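Uncharacterized protein (Mycobacterium vanbaalenii PYR-1, PDB 4XU6) binds diacylglycerol as a homotrimeric membrane protein of the INSIG family, whose eukaryotic relatives act as sensors of sterol levels. Local coordinates at residues Val129-Val143 with Leu157-Phe171. Sequence-based numbering, arbitrary orientation.
Sequences VVIAVIGPAVEIALV and LFGVAPFLAPLYFAF. With TDA (N-tridecanoic acid), chain E; TDA (N-tridecanoic acid), chain F.
The buried carboxylate of Glu139 is gripped at both oxygens by tyrosine hydroxyls. Tyr168 OH donates to Glu139 OE2 over 2.6 Å, meeting the anti lone pair, while OE1 is hydrogen-bonded to Tyr150, a residue that binds diacylglycerol and here also bonds the fatty acid. OE2 lies in the plane of the Tyr168 ring, at its edge, although carboxylate and ring planes stand 77° apart. These two hydroxyl partners satisfy the buried oxygens, and the neighbouring fatty-acid head group would probably favour a proton on one of the two acids. The tyrosine ring is a knob set among Ile131, Gly135, Pro136 and Glu139. Gly135 CA lies over one face, 3.7 Å from the ring centroid, as a CH-pi contact; glycine is apt because a CB there would clash with the ring. C25 of the chain E tridecanoic acid covers the opposite face, so the ring forms a wall of the lipid pocket. Pro136, at whose nitrogen the helix is kinked, slides its CD past Tyr168 CD2 at 3.6 Å. Further along, Ile140 CG1 reaches Val160 CG2 at 3.7 Å, and a water bridges Ile140 O to Phe158 O. Gly159, with a positive phi of 99°, suits the type I' turn of residues 157-160. The short segments of transmembrane helices 122-144 and 164-184 run at 133° between their N-to-C directions, with Phe171 and Ile131 resting on helix 48-64 and strand 148-150 lying against Glu139, Val160 and Leu164.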
loop_
_atom_site.group_PDB
_atom_site.type_symbol
_atom_site.label_atom_id
_atom_site.label_comp_id
_atom_site.label_asym_id
_atom_site.label_seq_id
_atom_site.Cartn_x
_atom_site.Cartn_y
_atom_site.Cartn_z
ATOM N N VAL A 129 11.645 5.843 -17.295
ATOM C CA VAL A 129 10.974 6.299 -18.513
ATOM C C VAL A 129 11.346 5.437 -19.725
ATOM O O VAL A 129 10.487 5.106 -20.546
ATOM C CB VAL A 129 11.280 7.794 -18.825
ATOM C CG1 VAL A 129 10.770 8.167 -20.216
ATOM C CG2 VAL A 129 10.637 8.695 -17.786
ATOM N N VAL A 130 12.623 5.086 -19.834
ATOM C CA VAL A 130 13.099 4.250 -20.937
ATOM C C VAL A 130 12.293 2.944 -21.074
ATOM O O VAL A 130 11.796 2.625 -22.153
ATOM C CB VAL A 130 14.611 3.946 -20.807
ATOM C CG1 VAL A 130 15.049 2.914 -21.838
ATOM C CG2 VAL A 130 15.430 5.233 -20.962
ATOM N N ILE A 131 12.146 2.212 -19.973
ATOM C CA ILE A 131 11.427 0.937 -19.990
ATOM C C ILE A 131 9.896 1.123 -19.965
ATOM O O ILE A 131 9.150 0.277 -20.467
ATOM C CB ILE A 131 11.933 -0.007 -18.857
ATOM C CG1 ILE A 131 11.395 -1.436 -19.048
ATOM C CG2 ILE A 131 11.570 0.553 -17.480
ATOM C CD1 ILE A 131 11.978 -2.139 -20.261
ATOM N N ALA A 132 9.419 2.249 -19.433
ATOM C CA ALA A 132 7.983 2.542 -19.493
ATOM C C ALA A 132 7.540 2.752 -20.936
ATOM O O ALA A 132 6.351 2.675 -21.242
ATOM C CB ALA A 132 7.627 3.774 -18.654
ATOM N N VAL A 133 8.497 3.048 -21.814
ATOM C CA VAL A 133 8.202 3.160 -23.243
ATOM C C VAL A 133 8.478 1.834 -23.957
ATOM O O VAL A 133 7.619 1.308 -24.662
ATOM C CB VAL A 133 9.020 4.290 -23.915
ATOM C CG1 VAL A 133 8.881 4.208 -25.432
ATOM C CG2 VAL A 133 8.566 5.657 -23.403
ATOM N N ILE A 134 9.674 1.293 -23.749
ATOM C CA ILE A 134 10.094 0.059 -24.415
ATOM C C ILE A 134 9.266 -1.167 -24.006
ATOM O O ILE A 134 8.872 -1.965 -24.857
ATOM C CB ILE A 134 11.595 -0.211 -24.180
ATOM C CG1 ILE A 134 12.439 0.841 -24.908
ATOM C CG2 ILE A 134 11.998 -1.613 -24.644
ATOM C CD1 ILE A 134 13.932 0.719 -24.623
ATOM N N GLY A 135 9.019 -1.326 -22.708
ATOM C CA GLY A 135 8.210 -2.437 -22.222
ATOM C C GLY A 135 6.858 -2.559 -22.899
ATOM O O GLY A 135 6.553 -3.586 -23.508
ATOM N N PRO A 136 6.026 -1.512 -22.797
ATOM C CA PRO A 136 4.723 -1.567 -23.469
ATOM C C PRO A 136 4.823 -1.707 -24.995
ATOM O O PRO A 136 3.965 -2.351 -25.594
ATOM C CB PRO A 136 4.087 -0.224 -23.100
ATOM C CG PRO A 136 4.687 0.099 -21.763
ATOM C CD PRO A 136 6.122 -0.365 -21.877
ATOM N N ALA A 137 5.842 -1.113 -25.607
ATOM C CA ALA A 137 6.025 -1.220 -27.056
ATOM C C ALA A 137 6.273 -2.672 -27.483
ATOM O O ALA A 137 5.682 -3.146 -28.452
ATOM C CB ALA A 137 7.173 -0.315 -27.522
ATOM N N VAL A 138 7.159 -3.361 -26.768
ATOM C CA VAL A 138 7.413 -4.778 -27.013
ATOM C C VAL A 138 6.132 -5.601 -26.853
ATOM O O VAL A 138 5.824 -6.451 -27.687
ATOM C CB VAL A 138 8.517 -5.329 -26.089
ATOM C CG1 VAL A 138 8.577 -6.850 -26.151
ATOM C CG2 VAL A 138 9.877 -4.721 -26.452
ATOM N N GLU A 139 5.373 -5.333 -25.793
ATOM C CA GLU A 139 4.126 -6.056 -25.567
ATOM C C GLU A 139 3.104 -5.806 -26.670
ATOM O O GLU A 139 2.417 -6.727 -27.114
ATOM C CB GLU A 139 3.532 -5.707 -24.195
ATOM C CG GLU A 139 4.396 -6.202 -23.031
ATOM C CD GLU A 139 3.595 -6.468 -21.776
ATOM O OE1 GLU A 139 2.414 -6.852 -21.890
ATOM O OE2 GLU A 139 4.153 -6.290 -20.678
ATOM N N ILE A 140 3.000 -4.559 -27.112
ATOM C CA ILE A 140 2.051 -4.223 -28.169
ATOM C C ILE A 140 2.383 -4.995 -29.455
ATOM O O ILE A 140 1.486 -5.520 -30.124
ATOM C CB ILE A 140 2.009 -2.698 -28.426
ATOM C CG1 ILE A 140 1.260 -1.985 -27.292
ATOM C CG2 ILE A 140 1.352 -2.379 -29.772
ATOM C CD1 ILE A 140 1.587 -0.485 -27.185
ATOM N N ALA A 141 3.670 -5.080 -29.781
ATOM C CA ALA A 141 4.108 -5.840 -30.952
ATOM C C ALA A 141 3.802 -7.331 -30.808
ATOM O O ALA A 141 3.345 -7.969 -31.754
ATOM C CB ALA A 141 5.598 -5.634 -31.201
ATOM N N LEU A 142 4.084 -7.888 -29.631
ATOM C CA LEU A 142 3.821 -9.305 -29.371
ATOM C C LEU A 142 2.334 -9.637 -29.455
ATOM O O LEU A 142 1.946 -10.684 -29.978
ATOM C CB LEU A 142 4.406 -9.729 -28.013
ATOM C CG LEU A 142 5.928 -9.873 -27.945
ATOM C CD1 LEU A 142 6.396 -10.021 -26.514
ATOM C CD2 LEU A 142 6.416 -11.056 -28.765
ATOM N N VAL A 143 1.497 -8.740 -28.943
ATOM C CA VAL A 143 0.055 -8.912 -29.028
ATOM C C VAL A 143 -0.450 -8.826 -30.476
ATOM O O VAL A 143 -1.295 -9.623 -30.890
ATOM C CB VAL A 143 -0.687 -7.899 -28.124
ATOM C CG1 VAL A 143 -2.164 -7.856 -28.458
ATOM C CG2 VAL A 143 -0.475 -8.257 -26.646
ATOM N N LEU A 157 -4.565 0.194 -24.156
ATOM C CA LEU A 157 -3.369 0.822 -24.720
ATOM C C LEU A 157 -2.895 0.030 -25.942
ATOM O O LEU A 157 -1.942 -0.740 -25.857
ATOM C CB LEU A 157 -2.245 0.924 -23.672
ATOM C CG LEU A 157 -0.900 1.566 -24.064
ATOM C CD1 LEU A 157 -1.087 3.021 -24.469
ATOM C CD2 LEU A 157 0.137 1.459 -22.953
ATOM N N PHE A 158 -3.571 0.223 -27.074
ATOM C CA PHE A 158 -3.245 -0.498 -28.306
ATOM C C PHE A 158 -3.161 -2.008 -28.109
ATOM O O PHE A 158 -2.235 -2.653 -28.613
ATOM C CB PHE A 158 -1.931 0.007 -28.902
ATOM C CG PHE A 158 -1.901 1.488 -29.134
ATOM C CD1 PHE A 158 -2.677 2.064 -30.134
ATOM C CD2 PHE A 158 -1.090 2.306 -28.360
ATOM C CE1 PHE A 158 -2.649 3.431 -30.355
ATOM C CE2 PHE A 158 -1.054 3.675 -28.569
ATOM C CZ PHE A 158 -1.836 4.240 -29.570
ATOM N N GLY A 159 -4.108 -2.564 -27.363
ATOM C CA GLY A 159 -4.147 -4.000 -27.149
ATOM C C GLY A 159 -3.557 -4.461 -25.826
ATOM O O GLY A 159 -3.729 -5.617 -25.442
ATOM N N VAL A 160 -2.861 -3.571 -25.125
ATOM C CA VAL A 160 -2.296 -3.922 -23.819
ATOM C C VAL A 160 -2.824 -3.016 -22.692
ATOM O O VAL A 160 -3.527 -2.035 -22.943
ATOM C CB VAL A 160 -0.747 -3.930 -23.827
ATOM C CG1 VAL A 160 -0.209 -4.779 -24.976
ATOM C CG2 VAL A 160 -0.179 -2.502 -23.894
ATOM N N ALA A 161 -2.489 -3.342 -21.446
ATOM C CA ALA A 161 -3.041 -2.593 -20.314
ATOM C C ALA A 161 -2.332 -1.259 -20.103
ATOM O O ALA A 161 -1.103 -1.194 -20.102
ATOM C CB ALA A 161 -2.991 -3.429 -19.043
ATOM N N PRO A 162 -3.110 -0.180 -19.934
ATOM C CA PRO A 162 -2.522 1.127 -19.613
ATOM C C PRO A 162 -1.653 1.087 -18.348
ATOM O O PRO A 162 -0.683 1.839 -18.272
ATOM C CB PRO A 162 -3.751 2.021 -19.411
ATOM C CG PRO A 162 -4.795 1.406 -20.343
ATOM C CD PRO A 162 -4.553 -0.094 -20.234
ATOM N N PHE A 163 -1.974 0.207 -17.394
ATOM C CA PHE A 163 -1.176 0.109 -16.169
ATOM C C PHE A 163 0.276 -0.320 -16.407
ATOM O O PHE A 163 1.109 -0.172 -15.524
ATOM C CB PHE A 163 -1.846 -0.754 -15.071
ATOM C CG PHE A 163 -1.975 -2.234 -15.406
ATOM C CD1 PHE A 163 -0.847 -3.052 -15.531
ATOM C CD2 PHE A 163 -3.231 -2.812 -15.516
ATOM C CE1 PHE A 163 -0.979 -4.417 -15.814
ATOM C CE2 PHE A 163 -3.381 -4.176 -15.793
ATOM C CZ PHE A 163 -2.250 -4.978 -15.940
ATOM N N LEU A 164 0.573 -0.860 -17.590
ATOM C CA LEU A 164 1.952 -1.234 -17.908
ATOM C C LEU A 164 2.890 -0.044 -17.836
ATOM O O LEU A 164 4.041 -0.186 -17.449
ATOM C CB LEU A 164 2.053 -1.868 -19.297
ATOM C CG LEU A 164 1.389 -3.239 -19.436
ATOM C CD1 LEU A 164 1.523 -3.736 -20.878
ATOM C CD2 LEU A 164 2.005 -4.238 -18.465
ATOM N N ALA A 165 2.412 1.134 -18.219
ATOM C CA ALA A 165 3.301 2.288 -18.208
ATOM C C ALA A 165 3.850 2.592 -16.797
ATOM O O ALA A 165 5.068 2.632 -16.614
ATOM C CB ALA A 165 2.645 3.523 -18.874
ATOM N N PRO A 166 2.964 2.777 -15.789
ATOM C CA PRO A 166 3.581 2.990 -14.471
ATOM C C PRO A 166 4.201 1.721 -13.872
ATOM O O PRO A 166 5.112 1.834 -13.054
ATOM C CB PRO A 166 2.410 3.482 -13.602
ATOM C CG PRO A 166 1.166 3.018 -14.301
ATOM C CD PRO A 166 1.515 3.063 -15.772
ATOM N N LEU A 167 3.731 0.535 -14.258
ATOM C CA LEU A 167 4.345 -0.687 -13.729
ATOM C C LEU A 167 5.792 -0.811 -14.203
ATOM O O LEU A 167 6.689 -1.042 -13.398
ATOM C CB LEU A 167 3.531 -1.942 -14.089
ATOM C CG LEU A 167 4.102 -3.305 -13.664
ATOM C CD1 LEU A 167 4.301 -3.371 -12.159
ATOM C CD2 LEU A 167 3.187 -4.455 -14.159
ATOM N N TYR A 168 6.019 -0.649 -15.504
ATOM C CA TYR A 168 7.380 -0.693 -16.041
ATOM C C TYR A 168 8.226 0.450 -15.485
ATOM O O TYR A 168 9.410 0.271 -15.203
ATOM C CB TYR A 168 7.369 -0.650 -17.577
ATOM C CG TYR A 168 7.157 -2.003 -18.244
ATOM C CD1 TYR A 168 8.162 -2.970 -18.221
ATOM C CD2 TYR A 168 5.965 -2.309 -18.901
ATOM C CE1 TYR A 168 7.986 -4.213 -18.830
ATOM C CE2 TYR A 168 5.775 -3.566 -19.525
ATOM C CZ TYR A 168 6.805 -4.507 -19.475
ATOM O OH TYR A 168 6.660 -5.751 -20.072
ATOM N N PHE A 169 7.621 1.623 -15.317
ATOM C CA PHE A 169 8.368 2.752 -14.754
ATOM C C PHE A 169 8.951 2.398 -13.380
ATOM O O PHE A 169 10.132 2.605 -13.128
ATOM C CB PHE A 169 7.489 4.004 -14.650
ATOM C CG PHE A 169 8.178 5.160 -13.958
ATOM C CD1 PHE A 169 9.020 6.012 -14.670
ATOM C CD2 PHE A 169 8.015 5.363 -12.590
ATOM C CE1 PHE A 169 9.674 7.070 -14.024
ATOM C CE2 PHE A 169 8.654 6.416 -11.940
ATOM C CZ PHE A 169 9.492 7.267 -12.657
ATOM N N ALA A 170 8.114 1.856 -12.498
ATOM C CA ALA A 170 8.561 1.446 -11.168
ATOM C C ALA A 170 9.640 0.372 -11.260
ATOM O O ALA A 170 10.607 0.402 -10.519
ATOM C CB ALA A 170 7.371 0.948 -10.320
ATOM N N PHE A 171 9.460 -0.581 -12.169
ATOM C CA PHE A 171 10.480 -1.591 -12.450
ATOM C C PHE A 171 11.837 -0.939 -12.801
ATOM O O PHE A 171 12.869 -1.279 -12.213
ATOM C CB PHE A 171 9.964 -2.525 -13.567
ATOM C CG PHE A 171 11.025 -3.413 -14.189
ATOM C CD1 PHE A 171 11.888 -4.173 -13.403
ATOM C CD2 PHE A 171 11.129 -3.498 -15.572
ATOM C CE1 PHE A 171 12.860 -4.995 -13.993
ATOM C CE2 PHE A 171 12.087 -4.317 -16.177
ATOM C CZ PHE A 171 12.941 -5.073 -15.394
HETATM O O21 TDA E . 2.358 -7.628 -17.831
HETATM O O22 TDA E . 3.142 -9.013 -19.529
HETATM C C21 TDA E . 3.429 -8.280 -18.582
HETATM C C22 TDA E . 4.863 -8.120 -18.167
HETATM C C23 TDA E . 5.042 -6.944 -17.203
HETATM C C24 TDA E . 6.468 -6.889 -16.655
HETATM C C25 TDA E . 6.681 -5.651 -15.782
HETATM C C26 TDA E . 8.091 -5.587 -15.203
HETATM C C27 TDA E . 8.242 -6.700 -14.177
HETATM C C28 TDA E . 9.604 -6.696 -13.522
HETATM C C29 TDA E . 9.738 -7.923 -12.634
HETATM C C30 TDA E . 11.089 -7.865 -11.946
HETATM C C31 TDA E . 11.121 -6.702 -10.965
HETATM C C32 TDA E . 12.392 -6.736 -10.126
HETATM C C33 TDA E . 12.726 -5.351 -9.586
HETATM C C21 TDA F . 6.018 -9.871 -22.784
HETATM C C22 TDA F . 7.266 -9.089 -23.129
HETATM C C23 TDA F . 7.913 -8.486 -21.891
HETATM C C24 TDA F . 9.090 -7.601 -22.298
HETATM C C25 TDA F . 9.738 -6.928 -21.097
HETATM C C26 TDA F . 10.620 -5.755 -21.522
HETATM C C27 TDA F . 11.613 -6.184 -22.596
HETATM C C28 TDA F . 12.361 -4.986 -23.161
HETATM C C29 TDA F . 13.861 -5.210 -23.041
HETATM C C30 TDA F . 14.283 -6.449 -23.822
HETATM C C31 TDA F . 15.642 -6.936 -23.332
HETATM C C32 TDA F . 16.633 -5.781 -23.237
HETATM C C33 TDA F . 18.065 -6.292 -23.151
HETATM O O HOH W 1 -1.183 -4.680 -30.102
#